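Local coordinates for oligopeptide ABC transporter, periplasmic oligopeptide-binding protein, putative (Thermotoga maritima MSB8, PDB 5IPW) that probably binds oligopeptides in the periplasm and delivers them to an ABC transporter for uptake into the cell, at residues A[337-342]-A[489-494]; A[376-381]-A[451-456]; A[193-198]-A[234-239]; A[253-258]-A[275-280]. One frame throughout, in Å; residues are numbered along the deposited sequence.

Along the chain the contacts come in the order 3, 4 and then 1, with contact 2 formed between the two halves of contact 1. They fall into two groups. Contacts 3 and 4, with centres about 19 Å apart, touch through Asn258, which lies against Thr238 and Leu239; contact 4 is the middle of a four-stranded mixed sheet. Contacts 1 and 2, centres about 14 Å apart, join a five-stranded mixed sheet to helices 448-462 and 371-379, with Trp454 packed on Ile341 and Val491. Contacts 1 and 3 lie on opposite sides of the chain's centre, about 46 Å between their own centres, consistent with the separate lobes of a periplasmic binding protein.

Contact 1 (A[337-342]-A[489-494]); sequences SASRIS and AMVWNM
Strand 340-342 runs antiparallel to strand 489-494, their axes 4.7 Å apart, with Arg340 facing Trp492 and Ser342 facing Met490 as hydrogen-bonded pairs and Ile341 facing Val491 as a non-hydrogen-bonded one. The backbone bonds include Arg340 N to Trp492 O (2.9 Å) and Ser342 N to Met490 O (3.0 Å). With CG tucked in between N and C of its own backbone (chi1 50°) and a second bend at chi2 (79°), the Arg340 chain folds over the neighbouring strand. CG and CD pass close to Trp492 O, and NE donates to Asn493 O at 3.0 Å; the oxygen lies near the guanidinium plane, while NE stands above the carbonyl plane. Trp492 CB lies over the rim of one guanidinium face, the indole turned almost perpendicular to it, and NH2 goes on to a salt bridge with Asp516. Shortening Arg340 to an alanine would probably cost Asp516 this salt bridge and Asn493 O the NE donor. On the sheet face that carries Ile341 and Val491, Ile341 CD1 meets Ala489 CB at 3.6 Å, beneath helix 448-462. Antiparallel strand 340-343 beside parallel strands 489-494 and 440-445, with that helix packed on them, is consistent with the mixed alpha/beta core of a periplasmic binding protein lobe.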
loop_
_atom_site.group_PDB
_atom_site.type_symbol
_atom_site.label_atom_id
_atom_site.label_comp_id
_atom_site.label_asym_id
_atom_site.label_seq_id
_atom_site.Cartn_x
_atom_site.Cartn_y
_atom_site.Cartn_z
ATOM N N SER A 337 13.240 3.622 5.085
ATOM C CA SER A 337 14.226 3.243 6.069
ATOM C C SER A 337 13.596 2.303 7.069
ATOM O O SER A 337 12.418 2.423 7.383
ATOM C CB SER A 337 14.743 4.470 6.806
ATOM O OG SER A 337 15.399 4.076 7.997
ATOM N N ALA A 338 14.384 1.367 7.571
ATOM C CA ALA A 338 13.936 0.505 8.651
ATOM C C ALA A 338 14.046 1.219 10.003
ATOM O O ALA A 338 13.385 0.827 10.967
ATOM C CB ALA A 338 14.751 -0.774 8.673
ATOM N N SER A 339 14.890 2.250 10.077
ATOM C CA SER A 339 15.120 2.963 11.335
ATOM C C SER A 339 15.744 4.333 11.105
ATOM O O SER A 339 16.955 4.442 10.964
ATOM C CB SER A 339 16.014 2.132 12.259
ATOM O OG SER A 339 16.103 2.716 13.548
ATOM N N ARG A 340 14.901 5.366 11.067
ATOM C CA ARG A 340 15.347 6.745 10.862
ATOM C C ARG A 340 15.191 7.578 12.133
ATOM O O ARG A 340 14.603 7.122 13.111
ATOM C CB ARG A 340 14.613 7.408 9.682
ATOM C CG ARG A 340 13.092 7.308 9.668
ATOM C CD ARG A 340 12.372 8.287 10.593
ATOM N NE ARG A 340 10.923 8.133 10.464
ATOM C CZ ARG A 340 10.007 9.051 10.775
ATOM N NH1 ARG A 340 10.352 10.241 11.262
ATOM N NH2 ARG A 340 8.721 8.768 10.592
ATOM N N ILE A 341 15.729 8.797 12.102
ATOM C CA ILE A 341 15.684 9.709 13.241
ATOM C C ILE A 341 15.338 11.124 12.798
ATOM O O ILE A 341 15.691 11.562 11.701
ATOM C CB ILE A 341 17.026 9.727 14.012
ATOM C CG1 ILE A 341 16.873 10.419 15.370
ATOM C CG2 ILE A 341 18.127 10.405 13.202
ATOM C CD1 ILE A 341 18.109 10.309 16.241
ATOM N N SER A 342 14.618 11.829 13.656
ATOM C CA SER A 342 14.438 13.261 13.497
ATOM C C SER A 342 14.814 13.921 14.819
ATOM O O SER A 342 14.578 13.368 15.895
ATOM C CB SER A 342 13.009 13.610 13.064
ATOM O OG SER A 342 12.042 12.844 13.748
ATOM N N ALA A 489 15.591 13.692 20.417
ATOM C CA ALA A 489 15.471 13.005 19.138
ATOM C C ALA A 489 14.645 11.718 19.245
ATOM O O ALA A 489 14.763 10.965 20.220
ATOM C CB ALA A 489 16.850 12.706 18.587
ATOM N N MET A 490 13.821 11.488 18.220
ATOM C CA MET A 490 12.930 10.329 18.123
ATOM C C MET A 490 13.277 9.490 16.897
ATOM O O MET A 490 13.380 10.027 15.781
ATOM C CB MET A 490 11.482 10.801 17.954
ATOM C CG MET A 490 10.861 11.466 19.169
ATOM S SD MET A 490 10.408 10.258 20.419
ATOM C CE MET A 490 9.392 11.244 21.499
ATOM N N VAL A 491 13.432 8.180 17.085
ATOM C CA VAL A 491 13.591 7.281 15.939
ATOM C C VAL A 491 12.293 6.518 15.658
ATOM O O VAL A 491 11.546 6.138 16.573
ATOM C CB VAL A 491 14.799 6.297 16.061
ATOM C CG1 VAL A 491 15.954 6.924 16.834
ATOM C CG2 VAL A 491 14.395 4.964 16.673
ATOM N N TRP A 492 12.045 6.303 14.373
ATOM C CA TRP A 492 10.909 5.522 13.904
ATOM C C TRP A 492 11.274 4.981 12.532
ATOM O O TRP A 492 12.169 5.522 11.871
ATOM C CB TRP A 492 9.672 6.412 13.792
ATOM C CG TRP A 492 8.363 5.681 13.682
ATOM C CD1 TRP A 492 7.565 5.574 12.574
ATOM C CD2 TRP A 492 7.683 4.989 14.730
ATOM N NE1 TRP A 492 6.438 4.850 12.871
ATOM C CE2 TRP A 492 6.485 4.481 14.189
ATOM C CE3 TRP A 492 7.970 4.750 16.075
ATOM C CZ2 TRP A 492 5.584 3.743 14.944
ATOM C CZ3 TRP A 492 7.073 4.018 16.822
ATOM C CH2 TRP A 492 5.898 3.520 16.256
ATOM N N ASN A 493 10.590 3.926 12.101
ATOM C CA ASN A 493 10.766 3.430 10.740
ATOM C C ASN A 493 10.183 4.432 9.765
ATOM O O ASN A 493 9.670 5.473 10.165
ATOM C CB ASN A 493 10.112 2.061 10.558
ATOM C CG ASN A 493 8.602 2.104 10.719
ATOM O OD1 ASN A 493 7.903 2.838 10.014
ATOM N ND2 ASN A 493 8.090 1.315 11.654
ATOM N N MET A 494 10.264 4.123 8.481
ATOM C CA MET A 494 9.630 4.956 7.479
ATOM C C MET A 494 8.991 4.081 6.415
ATOM O O MET A 494 9.452 4.028 5.282
ATOM C CB MET A 494 10.654 5.901 6.867
ATOM C CG MET A 494 10.053 6.971 5.975
ATOM S SD MET A 494 11.218 7.437 4.690
ATOM C CE MET A 494 10.253 8.673 3.824
#

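Contact 2 (A[376-381]-A[451-456]); sequences EILFNG and VDVWTM
A helix-helix packing contact, probably within one lobe, sets the last turn of helix 371-379 against the middle of helix 448-462, through a small apolar patch with no hydrogen bond across it. Leu378 and Ile377 come from one side; Asp452, Val453 and Met456, about one helical turn of the partner, receive them. The two methyls of Leu378 divide the work. CD1 settles over the backbone at Val453 CA (3.6 Å), near Val453 CG2, whereas CD2 lies on the methylene CB of Asp452 (3.6 Å). Leu378 and Met456 overlap in antiparallel fashion, which places Leu378 CD1 beside the sulfur, 3.5 Å from Met456 SD. Trp454 leaves the opposite flank of its helix toward the sheet, where its NE1 bonds to Ser339 OG, while Phe379, the residue after Leu378, packs on Ala338. The Met456 chain is extended as far as SD and then bends at chi3 (43°), carrying its terminal methyl to Ile377, where Met456 CE and Ile377 CD1 meet tip to tip at 3.4 Å.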
loop_
_atom_site.group_PDB
_atom_site.type_symbol
_atom_site.label_atom_id
_atom_site.label_comp_id
_atom_site.label_asym_id
_atom_site.label_seq_id
_atom_site.Cartn_x
_atom_site.Cartn_y
_atom_site.Cartn_z
ATOM N N GLU A 376 25.495 -4.972 7.363
ATOM C CA GLU A 376 26.189 -6.254 7.536
ATOM C C GLU A 376 25.838 -6.989 8.835
ATOM O O GLU A 376 25.548 -8.185 8.809
ATOM C CB GLU A 376 27.718 -6.079 7.469
ATOM C CG GLU A 376 28.290 -5.366 6.241
ATOM C CD GLU A 376 27.786 -5.902 4.912
ATOM O OE1 GLU A 376 27.591 -7.133 4.793
ATOM O OE2 GLU A 376 27.600 -5.089 3.977
ATOM N N ILE A 377 25.858 -6.285 9.966
ATOM C CA ILE A 377 25.780 -6.965 11.270
ATOM C C ILE A 377 24.348 -7.231 11.705
ATOM O O ILE A 377 24.008 -8.356 12.063
ATOM C CB ILE A 377 26.469 -6.190 12.418
ATOM C CG1 ILE A 377 27.738 -5.487 11.943
ATOM C CG2 ILE A 377 26.793 -7.123 13.579
ATOM C CD1 ILE A 377 27.559 -3.997 11.858
ATOM N N LEU A 378 23.524 -6.188 11.694
ATOM C CA LEU A 378 22.162 -6.276 12.234
ATOM C C LEU A 378 21.190 -6.904 11.253
ATOM O O LEU A 378 20.298 -7.665 11.637
ATOM C CB LEU A 378 21.653 -4.887 12.630
ATOM C CG LEU A 378 22.139 -4.377 13.985
ATOM C CD1 LEU A 378 21.738 -2.923 14.147
ATOM C CD2 LEU A 378 21.590 -5.220 15.130
ATOM N N PHE A 379 21.373 -6.562 9.985
ATOM C CA PHE A 379 20.495 -7.003 8.918
ATOM C C PHE A 379 20.961 -8.252 8.155
ATOM O O PHE A 379 20.171 -8.863 7.430
ATOM C CB PHE A 379 20.316 -5.854 7.942
ATOM C CG PHE A 379 19.418 -4.756 8.436
ATOM C CD1 PHE A 379 18.240 -5.047 9.111
ATOM C CD2 PHE A 379 19.728 -3.426 8.177
ATOM C CE1 PHE A 379 17.410 -4.036 9.547
ATOM C CE2 PHE A 379 18.899 -2.412 8.611
ATOM C CZ PHE A 379 17.739 -2.717 9.296
ATOM N N ASN A 380 22.234 -8.615 8.294
ATOM C CA ASN A 380 22.730 -9.926 7.842
ATOM C C ASN A 380 22.788 -10.258 6.319
ATOM O O ASN A 380 22.465 -11.383 5.954
ATOM C CB ASN A 380 21.896 -11.012 8.556
ATOM C CG ASN A 380 22.600 -12.353 8.626
ATOM O OD1 ASN A 380 22.337 -13.245 7.822
ATOM N ND2 ASN A 380 23.495 -12.503 9.593
ATOM N N GLY A 381 23.186 -9.363 5.411
ATOM C CA GLY A 381 23.412 -7.951 5.631
ATOM C C GLY A 381 22.253 -7.137 5.088
ATOM O O GLY A 381 22.096 -5.991 5.469
ATOM N N VAL A 451 17.103 0.114 19.466
ATOM C CA VAL A 451 18.217 0.272 20.397
ATOM C C VAL A 451 19.506 -0.156 19.701
ATOM O O VAL A 451 20.447 0.630 19.584
ATOM C CB VAL A 451 18.013 -0.578 21.672
ATOM C CG1 VAL A 451 19.293 -0.664 22.496
ATOM C CG2 VAL A 451 16.877 -0.016 22.514
ATOM N N ASP A 452 19.519 -1.396 19.219
ATOM C CA ASP A 452 20.696 -1.979 18.558
ATOM C C ASP A 452 21.216 -1.106 17.426
ATOM O O ASP A 452 22.422 -0.896 17.298
ATOM C CB ASP A 452 20.374 -3.367 17.998
ATOM C CG ASP A 452 19.891 -4.327 19.058
ATOM O OD1 ASP A 452 20.111 -4.041 20.253
ATOM O OD2 ASP A 452 19.287 -5.361 18.699
ATOM N N VAL A 453 20.298 -0.602 16.611
ATOM C CA VAL A 453 20.654 0.227 15.461
ATOM C C VAL A 453 21.449 1.444 15.912
ATOM O O VAL A 453 22.567 1.682 15.446
ATOM C CB VAL A 453 19.406 0.718 14.694
ATOM C CG1 VAL A 453 19.805 1.572 13.495
ATOM C CG2 VAL A 453 18.547 -0.456 14.244
ATOM N N TRP A 454 20.861 2.205 16.830
ATOM C CA TRP A 454 21.410 3.502 17.214
ATOM C C TRP A 454 22.490 3.398 18.285
ATOM O O TRP A 454 23.322 4.300 18.407
ATOM C CB TRP A 454 20.272 4.442 17.607
ATOM C CG TRP A 454 19.418 4.725 16.419
ATOM C CD1 TRP A 454 18.310 4.033 16.019
ATOM C CD2 TRP A 454 19.639 5.735 15.429
ATOM N NE1 TRP A 454 17.815 4.567 14.858
ATOM C CE2 TRP A 454 18.612 5.613 14.474
ATOM C CE3 TRP A 454 20.599 6.740 15.263
ATOM C CZ2 TRP A 454 18.516 6.459 13.370
ATOM C CZ3 TRP A 454 20.502 7.584 14.164
ATOM C CH2 TRP A 454 19.473 7.435 13.232
ATOM N N THR A 455 22.499 2.290 19.023
ATOM C CA THR A 455 23.643 1.931 19.866
ATOM C C THR A 455 24.937 1.888 19.048
ATOM O O THR A 455 25.996 2.276 19.533
ATOM C CB THR A 455 23.436 0.568 20.547
ATOM O OG1 THR A 455 22.281 0.623 21.390
ATOM C CG2 THR A 455 24.651 0.183 21.397
ATOM N N MET A 456 24.850 1.419 17.809
ATOM C CA MET A 456 26.004 1.410 16.921
ATOM C C MET A 456 26.328 2.812 16.438
ATOM O O MET A 456 27.492 3.140 16.244
ATOM C CB MET A 456 25.763 0.497 15.725
ATOM C CG MET A 456 25.619 -0.972 16.096
ATOM S SD MET A 456 25.068 -2.008 14.725
ATOM C CE MET A 456 26.081 -1.361 13.399
#

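Contact 3 (A[193-198]-A[234-239]); sequences HYLKQF and TELPTL
Tyr194 lays its ring against the backbone and side chains of Glu235, Leu236 and Pro237, in the loop that leads into strand 242-244. Its chi1 of 176° sets CG opposite the backbone N and sends the ring out from helix 192-195. At the root, Tyr194 CB rests on the proline ring, 3.7 Å from Pro237 CD. Tyr194 CG is nearer still to Pro237 CD, at 3.5 Å, and Pro237 CD makes a CH-pi contact over the ring face, 3.9 Å from the centroid and 27° off the normal. Farther along, Tyr194 CD2 meets Leu236 CD1 at 3.9 Å, and CE2 lies near the same methyl. CE1, on the other flank, and CZ at the head of the ring pass under Glu235 O, which sits above the rim of the face that Pro237 covers. At the tip, Tyr194 OH touches Glu235 CB at 3.7 Å. The same hydroxyl is hydrogen-bonded to Asn233 ND2. The His193 imidazole comes obliquely to Pro237 CG, its NE2 engaged by Asp123. No hydrogen bond joins 193-198 to 234-239 directly, which suggests that ring-face packing forms the body of the join, with the Tyr194 OH to Asn233 bond pinning the tip just before the loop segment.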
loop_
_atom_site.group_PDB
_atom_site.type_symbol
_atom_site.label_atom_id
_atom_site.label_comp_id
_atom_site.label_asym_id
_atom_site.label_seq_id
_atom_site.Cartn_x
_atom_site.Cartn_y
_atom_site.Cartn_z
ATOM N N HIS A 193 -28.959 -7.511 -7.313
ATOM C CA HIS A 193 -29.954 -8.535 -7.651
ATOM C C HIS A 193 -30.003 -9.653 -6.607
ATOM O O HIS A 193 -31.051 -10.275 -6.409
ATOM C CB HIS A 193 -29.697 -9.109 -9.049
ATOM C CG HIS A 193 -28.537 -10.052 -9.120
ATOM N ND1 HIS A 193 -27.227 -9.623 -9.183
ATOM C CD2 HIS A 193 -28.492 -11.406 -9.146
ATOM C CE1 HIS A 193 -26.424 -10.672 -9.238
ATOM N NE2 HIS A 193 -27.168 -11.767 -9.223
ATOM N N TYR A 194 -28.867 -9.902 -5.954
ATOM C CA TYR A 194 -28.775 -10.893 -4.889
ATOM C C TYR A 194 -29.042 -10.300 -3.509
ATOM O O TYR A 194 -29.701 -10.936 -2.695
ATOM C CB TYR A 194 -27.392 -11.554 -4.881
ATOM C CG TYR A 194 -27.187 -12.540 -3.741
ATOM C CD1 TYR A 194 -27.780 -13.800 -3.764
ATOM C CD2 TYR A 194 -26.398 -12.208 -2.639
ATOM C CE1 TYR A 194 -27.598 -14.699 -2.720
ATOM C CE2 TYR A 194 -26.204 -13.103 -1.593
ATOM C CZ TYR A 194 -26.809 -14.342 -1.634
ATOM O OH TYR A 194 -26.615 -15.220 -0.599
ATOM N N LEU A 195 -28.521 -9.103 -3.246
ATOM C CA LEU A 195 -28.513 -8.555 -1.885
ATOM C C LEU A 195 -29.774 -7.799 -1.451
ATOM O O LEU A 195 -30.059 -7.711 -0.253
ATOM C CB LEU A 195 -27.298 -7.648 -1.691
ATOM C CG LEU A 195 -25.972 -8.395 -1.582
ATOM C CD1 LEU A 195 -24.815 -7.414 -1.610
ATOM C CD2 LEU A 195 -25.917 -9.240 -0.321
ATOM N N LYS A 196 -30.519 -7.253 -2.411
ATOM C CA LYS A 196 -31.711 -6.452 -2.099
ATOM C C LYS A 196 -32.750 -7.203 -1.259
ATOM O O LYS A 196 -33.503 -6.578 -0.511
ATOM C CB LYS A 196 -32.364 -5.926 -3.377
ATOM C CG LYS A 196 -31.700 -4.684 -3.928
ATOM C CD LYS A 196 -32.391 -4.201 -5.191
ATOM C CE LYS A 196 -31.940 -2.792 -5.550
ATOM N NZ LYS A 196 -32.592 -2.270 -6.786
ATOM N N GLN A 197 -32.795 -8.531 -1.384
ATOM C CA GLN A 197 -33.710 -9.350 -0.575
ATOM C C GLN A 197 -33.403 -9.294 0.928
ATOM O O GLN A 197 -34.241 -9.675 1.737
ATOM C CB GLN A 197 -33.693 -10.807 -1.038
ATOM C CG GLN A 197 -32.376 -11.521 -0.804
ATOM C CD GLN A 197 -32.431 -12.944 -1.284
ATOM O OE1 GLN A 197 -33.285 -13.710 -0.847
ATOM N NE2 GLN A 197 -31.538 -13.309 -2.197
ATOM N N PHE A 198 -32.199 -8.838 1.281
ATOM C CA PHE A 198 -31.763 -8.699 2.673
ATOM C C PHE A 198 -31.741 -7.245 3.160
ATOM O O PHE A 198 -31.278 -6.967 4.269
ATOM C CB PHE A 198 -30.361 -9.293 2.820
ATOM C CG PHE A 198 -30.242 -10.690 2.294
ATOM C CD1 PHE A 198 -30.957 -11.725 2.875
ATOM C CD2 PHE A 198 -29.421 -10.974 1.218
ATOM C CE1 PHE A 198 -30.853 -13.020 2.397
ATOM C CE2 PHE A 198 -29.317 -12.267 0.731
ATOM C CZ PHE A 198 -30.034 -13.291 1.320
ATOM N N THR A 234 -20.566 -18.668 0.075
ATOM C CA THR A 234 -20.483 -19.412 -1.184
ATOM C C THR A 234 -21.552 -19.019 -2.227
ATOM O O THR A 234 -21.391 -19.279 -3.427
ATOM C CB THR A 234 -20.532 -20.929 -0.850
ATOM O OG1 THR A 234 -19.190 -21.402 -0.682
ATOM C CG2 THR A 234 -21.244 -21.772 -1.907
ATOM N N GLU A 235 -22.641 -18.405 -1.777
ATOM C CA GLU A 235 -23.732 -18.055 -2.676
ATOM C C GLU A 235 -23.631 -16.644 -3.229
ATOM O O GLU A 235 -24.398 -16.280 -4.107
ATOM C CB GLU A 235 -25.076 -18.247 -1.968
ATOM C CG GLU A 235 -25.421 -19.702 -1.715
ATOM C CD GLU A 235 -25.758 -20.454 -2.985
ATOM O OE1 GLU A 235 -26.482 -19.899 -3.834
ATOM O OE2 GLU A 235 -25.318 -21.611 -3.131
ATOM N N LEU A 236 -22.682 -15.863 -2.730
ATOM C CA LEU A 236 -22.540 -14.463 -3.121
ATOM C C LEU A 236 -21.980 -14.310 -4.551
ATOM O O LEU A 236 -20.848 -14.700 -4.814
ATOM C CB LEU A 236 -21.620 -13.762 -2.126
ATOM C CG LEU A 236 -21.333 -12.289 -2.370
ATOM C CD1 LEU A 236 -22.624 -11.507 -2.261
ATOM C CD2 LEU A 236 -20.301 -11.754 -1.386
ATOM N N PRO A 237 -22.767 -13.740 -5.479
ATOM C CA PRO A 237 -22.221 -13.481 -6.812
ATOM C C PRO A 237 -21.038 -12.547 -6.743
ATOM O O PRO A 237 -21.026 -11.635 -5.912
ATOM C CB PRO A 237 -23.378 -12.793 -7.542
ATOM C CG PRO A 237 -24.595 -13.285 -6.847
ATOM C CD PRO A 237 -24.193 -13.384 -5.404
ATOM N N THR A 238 -20.061 -12.767 -7.609
ATOM C CA THR A 238 -18.817 -12.015 -7.548
ATOM C C THR A 238 -18.296 -11.638 -8.945
ATOM O O THR A 238 -18.656 -12.267 -9.948
ATOM C CB THR A 238 -17.738 -12.813 -6.772
ATOM O OG1 THR A 238 -16.524 -12.054 -6.677
ATOM C CG2 THR A 238 -17.439 -14.117 -7.456
ATOM N N LEU A 239 -17.454 -10.603 -8.971
ATOM C CA LEU A 239 -16.713 -10.195 -10.165
ATOM C C LEU A 239 -15.263 -10.683 -10.129
ATOM O O LEU A 239 -14.493 -10.439 -11.058
ATOM C CB LEU A 239 -16.753 -8.666 -10.306
ATOM C CG LEU A 239 -18.159 -8.099 -10.574
ATOM C CD1 LEU A 239 -18.218 -6.597 -10.386
ATOM C CD2 LEU A 239 -18.643 -8.453 -11.966
#

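Contact 4 (A[253-258]-A[275-280]); sequences YILERN and DYVRHE
With chi1 of -175° and an extended chain, Glu256 reaches along Tyr276, which turns its own CG opposite the carbonyl carbon (chi1 -63°), and the two side chains run side by side in the same direction from a non-hydrogen-bonded pair. Glu256 CG lies 3.4 Å from Tyr276 CE1, and Tyr276 OH donates to Glu256 OE1 at 2.9 Å, on the anti lone pair. A phenylalanine in place of Tyr276 would probably leave Glu256 OE1 without this donor and the carboxylate less restrained in its rotation. Ile254 CG2 touches the same ring at Tyr276 CD1 (4.0 Å). On the opposite face of the sheet, Leu255 CD1 meets Val277 CG1 at 3.8 Å. There a water donates to the carbonyl oxygens of Tyr253 and Val277 and hydrogen-bonds His279 ND1 at the edge of that ring. The strands are antiparallel (171°), bonded for example from Leu255 N to Val277 O (2.9 Å). At the end of the pair Arg257 NH1 forms a salt bridge with Asp275 OD1, modelled so short that its exact geometry is doubtful. Strands 252-257 and 276-281 are the inner pair of a four-stranded sheet flanked by 242-244 and 62-67; helix 73-80 covers the face of Tyr253, Leu255 and His279, and helix 25-32 packs on Arg257, Asp275 and Tyr276.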
loop_
_atom_site.group_PDB
_atom_site.type_symbol
_atom_site.label_atom_id
_atom_site.label_comp_id
_atom_site.label_asym_id
_atom_site.label_seq_id
_atom_site.Cartn_x
_atom_site.Cartn_y
_atom_site.Cartn_z
ATOM N N TYR A 253 -9.785 -24.539 2.270
ATOM C CA TYR A 253 -10.637 -23.469 1.753
ATOM C C TYR A 253 -10.368 -23.332 0.260
ATOM O O TYR A 253 -9.261 -22.970 -0.143
ATOM C CB TYR A 253 -10.332 -22.162 2.477
ATOM C CG TYR A 253 -11.176 -20.990 2.041
ATOM C CD1 TYR A 253 -12.565 -21.073 2.016
ATOM C CD2 TYR A 253 -10.585 -19.778 1.681
ATOM C CE1 TYR A 253 -13.337 -19.991 1.628
ATOM C CE2 TYR A 253 -11.350 -18.694 1.297
ATOM C CZ TYR A 253 -12.722 -18.807 1.268
ATOM O OH TYR A 253 -13.480 -17.726 0.878
ATOM N N ILE A 254 -11.369 -23.643 -0.559
ATOM C CA ILE A 254 -11.172 -23.735 -2.005
ATOM C C ILE A 254 -11.890 -22.636 -2.777
ATOM O O ILE A 254 -13.089 -22.406 -2.582
ATOM C CB ILE A 254 -11.610 -25.105 -2.553
ATOM C CG1 ILE A 254 -10.827 -26.222 -1.837
ATOM C CG2 ILE A 254 -11.381 -25.167 -4.061
ATOM C CD1 ILE A 254 -11.199 -27.635 -2.246
ATOM N N LEU A 255 -11.137 -21.972 -3.659
ATOM C CA LEU A 255 -11.703 -21.030 -4.626
ATOM C C LEU A 255 -11.724 -21.666 -6.007
ATOM O O LEU A 255 -10.768 -22.307 -6.412
ATOM C CB LEU A 255 -10.906 -19.735 -4.676
ATOM C CG LEU A 255 -10.581 -19.072 -3.342
ATOM C CD1 LEU A 255 -9.490 -18.049 -3.540
ATOM C CD2 LEU A 255 -11.798 -18.418 -2.719
ATOM N N GLU A 256 -12.831 -21.496 -6.713
ATOM C CA GLU A 256 -12.990 -22.017 -8.060
ATOM C C GLU A 256 -13.067 -20.846 -9.036
ATOM O O GLU A 256 -13.529 -19.750 -8.696
ATOM C CB GLU A 256 -14.258 -22.868 -8.145
ATOM C CG GLU A 256 -14.474 -23.565 -9.475
ATOM C CD GLU A 256 -15.725 -24.431 -9.487
ATOM O OE1 GLU A 256 -15.602 -25.647 -9.744
ATOM O OE2 GLU A 256 -16.830 -23.904 -9.244
ATOM N N ARG A 257 -12.599 -21.082 -10.253
ATOM C CA ARG A 257 -12.633 -20.063 -11.278
ATOM C C ARG A 257 -14.047 -19.538 -11.492
ATOM O O ARG A 257 -15.013 -20.302 -11.487
ATOM C CB ARG A 257 -12.077 -20.599 -12.589
ATOM C CG ARG A 257 -12.855 -21.747 -13.208
ATOM C CD ARG A 257 -12.104 -22.276 -14.413
ATOM N NE ARG A 257 -11.621 -21.139 -15.176
ATOM C CZ ARG A 257 -10.368 -20.905 -15.551
ATOM N NH1 ARG A 257 -9.380 -21.758 -15.325
ATOM N NH2 ARG A 257 -10.122 -19.791 -16.214
ATOM N N ASN A 258 -14.148 -18.224 -11.644
ATOM C CA ASN A 258 -15.392 -17.568 -12.012
ATOM C C ASN A 258 -15.606 -17.700 -13.512
ATOM O O ASN A 258 -14.889 -17.068 -14.296
ATOM C CB ASN A 258 -15.333 -16.090 -11.636
ATOM C CG ASN A 258 -16.521 -15.314 -12.146
ATOM O OD1 ASN A 258 -17.425 -15.879 -12.755
ATOM N ND2 ASN A 258 -16.527 -14.007 -11.899
ATOM N N ASP A 275 -7.404 -23.036 -12.448
ATOM C CA ASP A 275 -8.776 -23.497 -12.229
ATOM C C ASP A 275 -9.212 -23.345 -10.770
ATOM O O ASP A 275 -10.336 -22.908 -10.484
ATOM C CB ASP A 275 -8.916 -24.964 -12.642
ATOM C CG ASP A 275 -8.963 -25.166 -14.152
ATOM O OD1 ASP A 275 -9.267 -24.208 -14.899
ATOM O OD2 ASP A 275 -8.726 -26.314 -14.598
ATOM N N TYR A 276 -8.329 -23.733 -9.858
ATOM C CA TYR A 276 -8.624 -23.713 -8.433
ATOM C C TYR A 276 -7.443 -23.197 -7.642
ATOM O O TYR A 276 -6.292 -23.428 -8.018
ATOM C CB TYR A 276 -8.927 -25.123 -7.936
ATOM C CG TYR A 276 -10.141 -25.750 -8.553
ATOM C CD1 TYR A 276 -11.397 -25.560 -8.001
ATOM C CD2 TYR A 276 -10.029 -26.546 -9.666
ATOM C CE1 TYR A 276 -12.518 -26.143 -8.562
ATOM C CE2 TYR A 276 -11.136 -27.138 -10.238
ATOM C CZ TYR A 276 -12.381 -26.929 -9.684
ATOM O OH TYR A 276 -13.488 -27.509 -10.266
ATOM N N VAL A 277 -7.726 -22.503 -6.548
ATOM C CA VAL A 277 -6.689 -22.155 -5.594
ATOM C C VAL A 277 -7.160 -22.621 -4.227
ATOM O O VAL A 277 -8.258 -22.276 -3.789
ATOM C CB VAL A 277 -6.283 -20.655 -5.631
ATOM C CG1 VAL A 277 -7.389 -19.782 -6.181
ATOM C CG2 VAL A 277 -5.826 -20.156 -4.265
ATOM N N ARG A 278 -6.335 -23.448 -3.583
ATOM C CA ARG A 278 -6.699 -24.047 -2.306
ATOM C C ARG A 278 -5.750 -23.631 -1.192
ATOM O O ARG A 278 -4.530 -23.712 -1.324
ATOM C CB ARG A 278 -6.824 -25.576 -2.434
ATOM C CG ARG A 278 -5.690 -26.442 -1.902
ATOM C CD ARG A 278 -5.825 -27.853 -2.461
ATOM N NE ARG A 278 -5.635 -28.915 -1.478
ATOM C CZ ARG A 278 -4.466 -29.447 -1.111
ATOM N NH1 ARG A 278 -3.316 -29.015 -1.605
ATOM N NH2 ARG A 278 -4.445 -30.426 -0.219
ATOM N N HIS A 279 -6.337 -23.142 -0.107
ATOM C CA HIS A 279 -5.594 -22.816 1.102
ATOM C C HIS A 279 -5.807 -23.921 2.128
ATOM O O HIS A 279 -6.952 -24.311 2.399
ATOM C CB HIS A 279 -6.067 -21.491 1.685
ATOM C CG HIS A 279 -5.744 -20.308 0.832
ATOM N ND1 HIS A 279 -6.359 -20.073 -0.377
ATOM C CD2 HIS A 279 -4.878 -19.286 1.019
ATOM C CE1 HIS A 279 -5.878 -18.965 -0.905
ATOM N NE2 HIS A 279 -4.985 -18.462 -0.074
ATOM N N GLU A 280 -4.705 -24.436 2.671
ATOM C CA GLU A 280 -4.760 -25.323 3.822
ATOM C C GLU A 280 -4.690 -24.513 5.112
ATOM O O GLU A 280 -3.830 -23.637 5.256
ATOM C CB GLU A 280 -3.615 -26.327 3.784
ATOM C CG GLU A 280 -3.764 -27.439 4.815
ATOM C CD GLU A 280 -2.770 -28.570 4.641
ATOM O OE1 GLU A 280 -2.185 -28.727 3.545
ATOM O OE2 GLU A 280 -2.586 -29.314 5.620
HETATM O O HOH W 1 -8.523 -20.824 -1.491
#